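Local coordinates for ADP-ribosylation factor-binding protein GGA1 (Saccharomyces cerevisiae, PDB 5CN2) that probably helps regulate membrane traffic through the trans-Golgi network, the part here being its gamma-adaptin-ear-like GAE domain, at residues A[64-70]-A[82-88]. Numbering follows the deposited sequence.
Sequences LSLQPQS and IKQIASV
Leu64 brings CD2 to the edge of Val88, 4.2 Å from Val88 CG2 and closer to Ser87 O, in a non-hydrogen-bonded antiparallel pair. Ser65 and Ser87 follow as a hydrogen-bonded pair, with Ser65 N giving to Ser87 O at 3.0 Å and Ser87 N returning to Ser65 O. On the same side of the sheet as their side chains, one water joins the two hydroxyls, which are themselves 3.9 Å apart, OG to OG. CD1 of Leu66 touches CB of Ala86, and the leucine side chain crosses that of Gln84 at about a right angle. Strand 63-66 is an edge strand of the five-stranded sheet in this immunoglobulin-like ear domain, and 78-89 lies between it and strand 34-43. Gln67 N still bonds to Ile85 O, approaching almost in line with the carbonyl of Ile85, while its extended side chain runs alongside, Gln67 NE2 3.7 Å from Ile85 CG2. Beyond it the chain bows outward through Pro68, and Gln84, its CG anti to the backbone N (chi1 -179°), fills the bow, the end of its side chain beneath Gln67 O and CB of Gln69. An alanine in place of Gln84 would lose the long side chain and would probably open a gap under the bow, depriving Leu66 CD1 of a neighbour. Ser70 closes back on the strand twice: its N bonds to Lys83 O at 3.0 Å, and its OG accepts the N-H of Lys83, N to OG 3.1 Å, with an N-H...O angle of 173°.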
loop_
_atom_site.group_PDB
_atom_site.type_symbol
_atom_site.label_atom_id
_atom_site.label_comp_id
_atom_site.label_asym_id
_atom_site.label_seq_id
_atom_site.Cartn_x
_atom_site.Cartn_y
_atom_site.Cartn_z
ATOM N N LEU A 64 -2.170 -7.166 11.225
ATOM C CA LEU A 64 -2.382 -6.674 9.880
ATOM C C LEU A 64 -3.068 -7.768 9.058
ATOM O O LEU A 64 -2.490 -8.832 8.854
ATOM C CB LEU A 64 -1.029 -6.316 9.292
ATOM C CG LEU A 64 -0.875 -5.552 7.980
ATOM C CD1 LEU A 64 -1.455 -6.337 6.816
ATOM C CD2 LEU A 64 -1.497 -4.177 8.042
ATOM N N SER A 65 -4.293 -7.529 8.609
ATOM C CA SER A 65 -4.978 -8.498 7.756
ATOM C C SER A 65 -4.934 -8.016 6.327
ATOM O O SER A 65 -5.531 -6.977 6.003
ATOM C CB SER A 65 -6.439 -8.710 8.184
ATOM O OG SER A 65 -6.500 -9.193 9.521
ATOM N N LEU A 66 -4.252 -8.778 5.478
ATOM C CA LEU A 66 -3.995 -8.365 4.111
ATOM C C LEU A 66 -4.790 -9.265 3.169
ATOM O O LEU A 66 -4.558 -10.495 3.101
ATOM C CB LEU A 66 -2.488 -8.406 3.805
ATOM C CG LEU A 66 -2.031 -7.736 2.501
ATOM C CD1 LEU A 66 -2.547 -6.304 2.350
ATOM C CD2 LEU A 66 -0.515 -7.731 2.396
ATOM N N GLN A 67 -5.744 -8.653 2.476
ATOM C CA GLN A 67 -6.519 -9.316 1.449
ATOM C C GLN A 67 -5.793 -9.283 0.134
ATOM O O GLN A 67 -4.965 -8.428 -0.097
ATOM C CB GLN A 67 -7.878 -8.652 1.288
ATOM C CG GLN A 67 -8.840 -9.003 2.405
ATOM C CD GLN A 67 -10.150 -8.278 2.240
ATOM O OE1 GLN A 67 -10.769 -8.368 1.182
ATOM N NE2 GLN A 67 -10.571 -7.539 3.265
ATOM N N PRO A 68 -6.103 -10.224 -0.741
ATOM C CA PRO A 68 -5.352 -10.263 -1.980
ATOM C C PRO A 68 -5.618 -9.057 -2.900
ATOM O O PRO A 68 -6.705 -8.459 -2.894
ATOM C CB PRO A 68 -5.828 -11.558 -2.639
ATOM C CG PRO A 68 -7.184 -11.808 -2.075
ATOM C CD PRO A 68 -7.221 -11.187 -0.715
ATOM N N GLN A 69 -4.614 -8.724 -3.686
ATOM C CA GLN A 69 -4.745 -7.660 -4.645
ATOM C C GLN A 69 -5.630 -8.074 -5.807
ATOM O O GLN A 69 -5.749 -9.259 -6.119
ATOM C CB GLN A 69 -3.385 -7.202 -5.123
ATOM C CG GLN A 69 -2.549 -8.250 -5.810
ATOM C CD GLN A 69 -1.176 -7.725 -6.218
ATOM O OE1 GLN A 69 -0.461 -8.369 -6.979
ATOM N NE2 GLN A 69 -0.801 -6.568 -5.710
ATOM N N SER A 70 -6.261 -7.079 -6.420
ATOM C CA SER A 70 -7.296 -7.307 -7.435
ATOM C C SER A 70 -6.661 -7.853 -8.700
ATOM O O SER A 70 -7.310 -8.541 -9.456
ATOM C CB SER A 70 -8.053 -6.015 -7.741
ATOM O OG SER A 70 -7.189 -5.011 -8.257
ATOM N N ILE A 82 -4.806 -1.329 -9.800
ATOM C CA ILE A 82 -4.820 -2.391 -8.796
ATOM C C ILE A 82 -5.256 -1.775 -7.465
ATOM O O ILE A 82 -4.798 -0.699 -7.080
ATOM C CB ILE A 82 -3.439 -3.052 -8.646
ATOM C CG1 ILE A 82 -2.999 -3.714 -9.961
ATOM C CG2 ILE A 82 -3.474 -4.136 -7.574
ATOM C CD1 ILE A 82 -1.557 -4.175 -9.937
ATOM N N LYS A 83 -6.183 -2.451 -6.807
ATOM C CA LYS A 83 -6.660 -2.096 -5.480
ATOM C C LYS A 83 -6.336 -3.270 -4.532
ATOM O O LYS A 83 -6.377 -4.448 -4.933
ATOM C CB LYS A 83 -8.173 -1.871 -5.537
ATOM C CG LYS A 83 -8.824 -1.461 -4.220
ATOM C CD LYS A 83 -10.275 -1.939 -4.093
ATOM C CE LYS A 83 -11.260 -0.852 -4.472
ATOM N NZ LYS A 83 -12.644 -1.373 -4.659
ATOM N N GLN A 84 -6.038 -2.953 -3.277
ATOM C CA GLN A 84 -5.778 -3.982 -2.269
ATOM C C GLN A 84 -6.173 -3.543 -0.877
ATOM O O GLN A 84 -5.618 -2.566 -0.359
ATOM C CB GLN A 84 -4.300 -4.358 -2.254
ATOM C CG GLN A 84 -4.003 -5.454 -1.233
ATOM C CD GLN A 84 -2.637 -6.086 -1.372
ATOM O OE1 GLN A 84 -2.488 -7.280 -1.094
ATOM N NE2 GLN A 84 -1.640 -5.312 -1.797
ATOM N N ILE A 85 -7.084 -4.299 -0.271
ATOM C CA ILE A 85 -7.635 -4.000 1.050
ATOM C C ILE A 85 -6.807 -4.606 2.182
ATOM O O ILE A 85 -6.380 -5.760 2.117
ATOM C CB ILE A 85 -9.059 -4.549 1.230
ATOM C CG1 ILE A 85 -9.960 -4.169 0.057
ATOM C CG2 ILE A 85 -9.662 -4.044 2.540
ATOM C CD1 ILE A 85 -10.093 -2.679 -0.130
ATOM N N ALA A 86 -6.587 -3.807 3.220
ATOM C CA ALA A 86 -5.968 -4.287 4.443
ATOM C C ALA A 86 -6.700 -3.731 5.654
ATOM O O ALA A 86 -7.444 -2.748 5.559
ATOM C CB ALA A 86 -4.503 -3.883 4.490
ATOM N N SER A 87 -6.476 -4.355 6.796
ATOM C CA SER A 87 -6.904 -3.750 8.042
ATOM C C SER A 87 -5.832 -3.852 9.106
ATOM O O SER A 87 -4.897 -4.650 9.021
ATOM C CB SER A 87 -8.227 -4.337 8.504
ATOM O OG SER A 87 -8.072 -5.687 8.815
ATOM N N VAL A 88 -5.935 -2.955 10.068
ATOM C CA VAL A 88 -4.955 -2.798 11.120
ATOM C C VAL A 88 -5.746 -2.812 12.398
ATOM O O VAL A 88 -6.716 -2.066 12.526
ATOM C CB VAL A 88 -4.224 -1.448 11.014
ATOM C CG1 VAL A 88 -2.940 -1.483 11.820
ATOM C CG2 VAL A 88 -3.914 -1.125 9.567
HETATM O O HOH W 1 -6.251 -6.707 11.247
#